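Local coordinates for sensor protein (Vibrio cholerae, PDB 3BY9) that senses C4-dicarboxylates such as succinate through this sensor domain of a membrane-bound histidine kinase, which probably autophosphorylates to start a two-component signal, at residues Gln4-Ala7 / Leu8-Glu11; Asp17-Ser20 / Ser21-Ala25; Val167-Asp170 / Asp171-Val175. All coordinates share one frame; numbering follows the deposited sequence.

Contact 1 (Gln4-Ala7 / Leu8-Glu11)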
loop_
_atom_site.group_PDB
_atom_site.type_symbol
_atom_site.label_atom_id
_atom_site.label_comp_id
_atom_site.label_asym_id
_atom_site.label_seq_id
_atom_site.Cartn_x
_atom_site.Cartn_y
_atom_site.Cartn_z
ATOM N N GLN A 4 16.419 -4.116 31.763
ATOM C CA GLN A 4 16.461 -4.586 30.390
ATOM C C GLN A 4 15.678 -3.673 29.420
ATOM O O GLN A 4 15.744 -3.899 28.228
ATOM C CB GLN A 4 15.876 -5.997 30.279
ATOM C CG GLN A 4 16.833 -7.135 30.663
ATOM C CD GLN A 4 16.281 -8.509 30.281
ATOM O OE1 GLN A 4 17.019 -9.502 30.222
ATOM N NE2 GLN A 4 14.980 -8.569 30.025
ATOM N N TYR A 5 14.975 -2.657 29.914
ATOM C CA TYR A 5 14.140 -1.789 29.043
ATOM C C TYR A 5 14.969 -1.050 27.987
ATOM O O TYR A 5 14.635 -1.078 26.783
ATOM C CB TYR A 5 13.354 -0.816 29.942
ATOM C CG TYR A 5 12.118 -0.169 29.365
ATOM C CD1 TYR A 5 10.872 -0.335 29.976
ATOM C CD2 TYR A 5 12.197 0.670 28.237
ATOM C CE1 TYR A 5 9.720 0.329 29.479
ATOM C CE2 TYR A 5 11.055 1.327 27.736
ATOM C CZ TYR A 5 9.822 1.155 28.360
ATOM O OH TYR A 5 8.691 1.803 27.897
ATOM N N GLN A 6 16.064 -0.405 28.397
ATOM C CA GLN A 6 16.853 0.320 27.392
ATOM C C GLN A 6 17.414 -0.635 26.333
ATOM O O GLN A 6 17.451 -0.320 25.149
ATOM C CB GLN A 6 17.999 1.120 28.053
ATOM C CG GLN A 6 18.755 2.034 27.061
ATOM C CD GLN A 6 17.852 3.098 26.455
ATOM O OE1 GLN A 6 17.262 3.883 27.171
ATOM N NE2 GLN A 6 17.750 3.127 25.103
ATOM N N ALA A 7 17.843 -1.820 26.754
ATOM C CA ALA A 7 18.388 -2.792 25.825
ATOM C C ALA A 7 17.306 -3.220 24.811
ATOM O O ALA A 7 17.598 -3.423 23.640
ATOM C CB ALA A 7 18.924 -4.012 26.588
ATOM N N LEU A 8 16.069 -3.318 25.270
ATOM C CA LEU A 8 14.984 -3.690 24.371
ATOM C C LEU A 8 14.772 -2.534 23.368
ATOM O O LEU A 8 14.608 -2.761 22.174
ATOM C CB LEU A 8 13.719 -3.932 25.172
ATOM C CG LEU A 8 12.438 -4.216 24.346
ATOM C CD1 LEU A 8 12.683 -5.429 23.413
ATOM C CD2 LEU A 8 11.284 -4.521 25.291
ATOM N N LEU A 9 14.786 -1.285 23.851
ATOM C CA LEU A 9 14.602 -0.178 22.901
ATOM C C LEU A 9 15.736 -0.166 21.888
ATOM O O LEU A 9 15.547 0.205 20.722
ATOM C CB LEU A 9 14.617 1.174 23.653
ATOM C CG LEU A 9 13.413 1.384 24.563
ATOM C CD1 LEU A 9 13.614 2.754 25.284
ATOM C CD2 LEU A 9 12.110 1.420 23.704
ATOM N N ASN A 10 16.939 -0.541 22.327
ATOM C CA ASN A 10 18.079 -0.547 21.403
ATOM C C ASN A 10 17.869 -1.607 20.346
ATOM O O ASN A 10 18.164 -1.373 19.158
ATOM C CB ASN A 10 19.382 -0.809 22.173
ATOM C CG ASN A 10 19.773 0.375 23.068
ATOM O OD1 ASN A 10 19.220 1.481 22.955
ATOM N ND2 ASN A 10 20.729 0.149 23.953
ATOM N N GLU A 11 17.394 -2.777 20.758
ATOM C CA GLU A 11 17.133 -3.880 19.817
ATOM C C GLU A 11 16.011 -3.479 18.865
ATOM O O GLU A 11 16.050 -3.793 17.678
ATOM C CB GLU A 11 16.730 -5.151 20.582
ATOM C CG GLU A 11 16.317 -6.341 19.676
ATOM C CD GLU A 11 17.366 -6.741 18.607
ATOM O OE1 GLU A 11 18.562 -6.364 18.664
ATOM O OE2 GLU A 11 16.979 -7.477 17.676
#
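Q4 meets L8 through its backbone: L8 N donates to Q4 O at 3.0 Å. Y5 comes next and is the apolar partner of L9. Its carbonyl takes the L9 amide, its ring stands out from the helix, and the L9 side chain comes up to it. With CG anti to the backbone N (chi1 -160°), the ring lies so that L9 CD1 sits at its edge, in the ring plane, 3.8 Å from Y5 CE2. The phenol oxygen is held by E225. Q6 makes a polar contact on another side of the helix. Its chain bends at chi2 (62°), which turns the amide along the helix toward N10. Q6 NE2 then donates to N10 OD1 at 3.1 Å. The acceptor lies in the Q6 amide plane, but the donor stands above the N10 carbonyl plane, and the two amides are turned 42° apart. A7 closes the series with A7 O accepting from E11 N at 3.0 Å. L8 and L9 both rest on I239 of strand 238-245. These are i to i+4 contacts of an amphipathic alpha helix, with an amide pair at the surface and a tyrosine-leucine pair near the sheet.

Contact 2 (Asp17-Ser20 / Ser21-Ala25)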
loop_
_atom_site.group_PDB
_atom_site.type_symbol
_atom_site.label_atom_id
_atom_site.label_comp_id
_atom_site.label_asym_id
_atom_site.label_seq_id
_atom_site.Cartn_x
_atom_site.Cartn_y
_atom_site.Cartn_z
ATOM N N ASP A 17 15.618 -0.930 11.674
ATOM C CA ASP A 17 16.595 -0.697 10.591
ATOM C C ASP A 17 16.527 -1.853 9.571
ATOM O O ASP A 17 16.447 -1.625 8.356
ATOM C CB ASP A 17 18.034 -0.655 11.137
ATOM C CG ASP A 17 18.384 0.627 11.855
ATOM O OD1 ASP A 17 17.616 1.616 11.810
ATOM O OD2 ASP A 17 19.495 0.626 12.471
ATOM N N ARG A 18 16.541 -3.086 10.078
ATOM C CA ARG A 18 16.517 -4.263 9.201
ATOM C C ARG A 18 15.198 -4.371 8.409
ATOM O O ARG A 18 15.197 -4.653 7.199
ATOM C CB ARG A 18 16.702 -5.549 10.012
ATOM C CG ARG A 18 18.097 -5.777 10.584
ATOM C CD ARG A 18 18.256 -7.219 11.132
ATOM N NE ARG A 18 17.419 -7.519 12.294
ATOM C CZ ARG A 18 17.774 -7.254 13.550
ATOM N NH1 ARG A 18 18.945 -6.691 13.797
ATOM N NH2 ARG A 18 16.968 -7.550 14.561
ATOM N N PHE A 19 14.078 -4.138 9.070
ATOM C CA PHE A 19 12.812 -4.244 8.358
ATOM C C PHE A 19 12.607 -3.107 7.371
ATOM O O PHE A 19 12.072 -3.320 6.283
ATOM C CB PHE A 19 11.642 -4.331 9.363
ATOM C CG PHE A 19 10.372 -4.872 8.751
ATOM C CD1 PHE A 19 10.382 -6.069 8.032
ATOM C CD2 PHE A 19 9.166 -4.204 8.921
ATOM C CE1 PHE A 19 9.176 -6.586 7.483
ATOM C CE2 PHE A 19 7.972 -4.711 8.381
ATOM C CZ PHE A 19 7.988 -5.896 7.667
ATOM N N SER A 20 12.956 -1.884 7.774
ATOM C CA SER A 20 12.791 -0.746 6.878
ATOM C C SER A 20 13.626 -1.023 5.630
ATOM O O SER A 20 13.196 -0.763 4.489
ATOM C CB SER A 20 13.274 0.550 7.550
ATOM O OG SER A 20 13.491 1.544 6.558
ATOM N N SER A 21 14.819 -1.567 5.843
ATOM C CA SER A 21 15.698 -1.902 4.732
ATOM C C SER A 21 15.036 -2.902 3.789
ATOM O O SER A 21 15.083 -2.723 2.563
ATOM C CB SER A 21 17.028 -2.471 5.239
ATOM O OG SER A 21 17.863 -1.443 5.766
ATOM N N HIS A 22 14.428 -3.944 4.362
ATOM C CA HIS A 22 13.738 -4.969 3.608
ATOM C C HIS A 22 12.608 -4.343 2.791
ATOM O O HIS A 22 12.370 -4.710 1.619
ATOM C CB HIS A 22 13.165 -6.027 4.551
ATOM C CG HIS A 22 12.292 -7.035 3.870
ATOM N ND1 HIS A 22 12.779 -7.944 2.948
ATOM C CD2 HIS A 22 10.961 -7.262 3.959
ATOM C CE1 HIS A 22 11.784 -8.685 2.498
ATOM N NE2 HIS A 22 10.669 -8.293 3.093
ATOM N N ILE A 23 11.865 -3.450 3.432
ATOM C CA ILE A 23 10.765 -2.785 2.732
ATOM C C ILE A 23 11.270 -2.000 1.522
ATOM O O ILE A 23 10.725 -2.126 0.418
ATOM C CB ILE A 23 9.983 -1.844 3.691
ATOM C CG1 ILE A 23 9.206 -2.694 4.703
ATOM C CG2 ILE A 23 9.015 -0.921 2.878
ATOM C CD1 ILE A 23 8.640 -1.860 5.892
ATOM N N VAL A 24 12.285 -1.170 1.737
ATOM C CA VAL A 24 12.834 -0.339 0.660
ATOM C C VAL A 24 13.371 -1.216 -0.471
ATOM O O VAL A 24 13.114 -0.925 -1.657
ATOM C CB VAL A 24 13.965 0.586 1.215
ATOM C CG1 VAL A 24 14.711 1.319 0.072
ATOM C CG2 VAL A 24 13.351 1.593 2.152
ATOM N N ALA A 25 14.079 -2.300 -0.128
ATOM C CA ALA A 25 14.662 -3.172 -1.160
ATOM C C ALA A 25 13.582 -3.861 -1.968
ATOM O O ALA A 25 13.749 -4.098 -3.182
ATOM C CB ALA A 25 15.600 -4.264 -0.542
#
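The backbone is regular alpha helix, with S21 N, H22 N, I23 N and V24 N bonded to D17 O, R18 O, F19 O and S20 O at 2.9 to 3.0 Å. F19 is the centre of the side-chain contact. Its CG is anti to the backbone N (chi1 -162°), which swings the ring out beside the helix, where I23 and H22 reach it. I23 CG1 lies over one face of the ring, and I23 CD1 comes within 3.8 Å of F19 CE2. The isoleucine chain is extended, with chi2 at 168°, and this takes CD1 out to the ring. I23 CG1 also packs on F19 O at 3.3 Å, so the same side chain touches both the carbonyl and the ring of F19. H22 approaches a different part of the ring. H22 CD2 is 4.0 Å from F19 CE1, the two side chains crossing at a slant. The next ring atom, H22 NE2, is hydrogen-bonded to A154 O, at helix 153-157, which fixes the imidazole's rotation. D17 reaches further and forms a salt bridge with R243. Beyond the helix, F19 meets the rings of W159, edge-to-face, and F166, and F19 and I23 both pack on I252 of strand 250-257 and I155 of helix 153-157. This is the i to i+4 apolar stripe of an amphipathic helix, here the long N-terminal helix 5-27 laid against a sheet of the sensor domain.

Contact 3 (Val167-Asp170 / Asp171-Val175)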
loop_
_atom_site.group_PDB
_atom_site.type_symbol
_atom_site.label_atom_id
_atom_site.label_comp_id
_atom_site.label_asym_id
_atom_site.label_seq_id
_atom_site.Cartn_x
_atom_site.Cartn_y
_atom_site.Cartn_z
ATOM N N VAL A 167 3.459 -3.447 13.027
ATOM C CA VAL A 167 2.288 -2.991 12.265
ATOM C C VAL A 167 2.825 -1.831 11.397
ATOM O O VAL A 167 3.847 -1.235 11.754
ATOM C CB VAL A 167 1.134 -2.389 13.101
ATOM C CG1 VAL A 167 0.467 -3.533 13.928
ATOM C CG2 VAL A 167 1.639 -1.264 14.056
ATOM N N ALA A 168 2.148 -1.561 10.273
ATOM C CA ALA A 168 2.467 -0.389 9.436
ATOM C C ALA A 168 1.183 0.385 9.489
ATOM O O ALA A 168 0.129 -0.119 9.078
ATOM C CB ALA A 168 2.788 -0.806 8.003
ATOM N N THR A 169 1.234 1.618 10.008
ATOM C CA THR A 169 0.009 2.419 10.163
ATOM C C THR A 169 -0.045 3.640 9.238
ATOM O O THR A 169 0.982 4.222 8.922
ATOM C CB THR A 169 -0.100 2.958 11.605
ATOM O OG1 THR A 169 1.150 3.587 11.958
ATOM C CG2 THR A 169 -0.364 1.817 12.604
ATOM N N ASP A 170 -1.265 4.000 8.829
ATOM C CA ASP A 170 -1.416 5.186 7.983
ATOM C C ASP A 170 -1.623 6.397 8.890
ATOM O O ASP A 170 -1.475 6.318 10.121
ATOM C CB ASP A 170 -2.588 5.013 7.001
ATOM C CG ASP A 170 -3.963 5.027 7.667
ATOM O OD1 ASP A 170 -4.116 5.388 8.853
ATOM O OD2 ASP A 170 -4.940 4.677 6.961
ATOM N N ASP A 171 -1.966 7.540 8.284
ATOM C CA ASP A 171 -2.149 8.747 9.086
ATOM C C ASP A 171 -3.244 8.772 10.159
ATOM O O ASP A 171 -3.166 9.605 11.079
ATOM C CB ASP A 171 -2.303 9.958 8.167
ATOM C CG ASP A 171 -1.042 10.252 7.400
ATOM O OD1 ASP A 171 0.059 9.906 7.889
ATOM O OD2 ASP A 171 -1.149 10.845 6.301
ATOM N N HIS A 172 -4.266 7.916 10.042
ATOM C CA HIS A 172 -5.344 7.800 11.055
ATOM C C HIS A 172 -5.051 6.640 11.994
ATOM O O HIS A 172 -5.921 6.207 12.772
ATOM C CB HIS A 172 -6.699 7.499 10.393
ATOM C CG HIS A 172 -7.270 8.651 9.641
ATOM N ND1 HIS A 172 -7.782 9.766 10.269
ATOM C CD2 HIS A 172 -7.404 8.870 8.312
ATOM C CE1 HIS A 172 -8.213 10.622 9.357
ATOM N NE2 HIS A 172 -7.996 10.103 8.161
ATOM N N GLN A 173 -3.824 6.119 11.906
ATOM C CA GLN A 173 -3.370 4.984 12.667
ATOM C C GLN A 173 -4.120 3.714 12.293
ATOM O O GLN A 173 -4.282 2.797 13.111
ATOM C CB GLN A 173 -3.432 5.237 14.200
ATOM C CG GLN A 173 -2.904 6.591 14.649
ATOM C CD GLN A 173 -1.450 6.882 14.230
ATOM O OE1 GLN A 173 -0.960 8.019 14.362
ATOM N NE2 GLN A 173 -0.763 5.874 13.730
ATOM N N VAL A 174 -4.629 3.651 11.064
ATOM C CA VAL A 174 -5.226 2.382 10.648
ATOM C C VAL A 174 -4.065 1.417 10.284
ATOM O O VAL A 174 -3.096 1.790 9.586
ATOM C CB VAL A 174 -6.151 2.554 9.414
ATOM C CG1 VAL A 174 -6.694 1.176 8.958
ATOM C CG2 VAL A 174 -7.347 3.466 9.790
ATOM N N VAL A 175 -4.177 0.177 10.757
ATOM C CA VAL A 175 -3.177 -0.868 10.491
ATOM C C VAL A 175 -3.392 -1.420 9.087
ATOM O O VAL A 175 -4.411 -2.040 8.807
ATOM C CB VAL A 175 -3.295 -1.987 11.561
ATOM C CG1 VAL A 175 -2.333 -3.111 11.235
ATOM C CG2 VAL A 175 -2.915 -1.395 12.944
#
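D170 OD1 grips two backbone amides: H172 N at 2.8 Å and V174 N at 2.9 Å. They approach from opposite faces of the carboxylate plane, about 50° out of it, and so hold OD1 between them. The H172 bond makes an Asx turn. D170 CG stands between its backbone N and carbonyl carbon (chi1 70°), which folds the carboxylate back over the loop. D170 OD2 packs on V174 CB at 3.5 Å and is hydrogen-bonded to Y205. These bonds would probably keep the buried group ionised. Around it the backbone closes a type I turn, with Q173 N bonded to D170 O at 3.0 Å. D170 N then bonds to V174 O, also at 3.0 Å. Q173 has a positive phi (65°), and the whole is a 3:5 hairpin, a type I turn with a G1 beta bulge. Beyond it, T169 and V175 form an antiparallel non-hydrogen-bonded pair. V167 CG1 meets V175 CG1 at 3.9 Å, the two valines crossing at about a right angle. Strand 165-169 runs between strand 250-257, bonded through T251 and R253, and the short strand 175-176; T169 OG1 also bonds R253 NE. On the loop, V174 touches I199 of helix 193-202.

Contacts 1 and 2 are successive parts of helix 5-27, with centres 20 Å apart. A salt bridge joins them, E11 OE2 to R18 NH2 at 3.1 Å. Contact 3 touches neither. Its nearest atoms are about 6 Å from contact 2 and about 13 Å from contact 1. Strand 250-257 links contacts 2 and 3: I252 packs on the helix, while T251 and R253 bond to strand 165-169. The calcium site of D237 and K258 is near contact 1: the Y5 side chain is about 5 Å from that of K258, but about 11 Å from the ion itself. Succinate is not bound to this chain; R104 of its site is about 11 Å from D170, side chain to side chain.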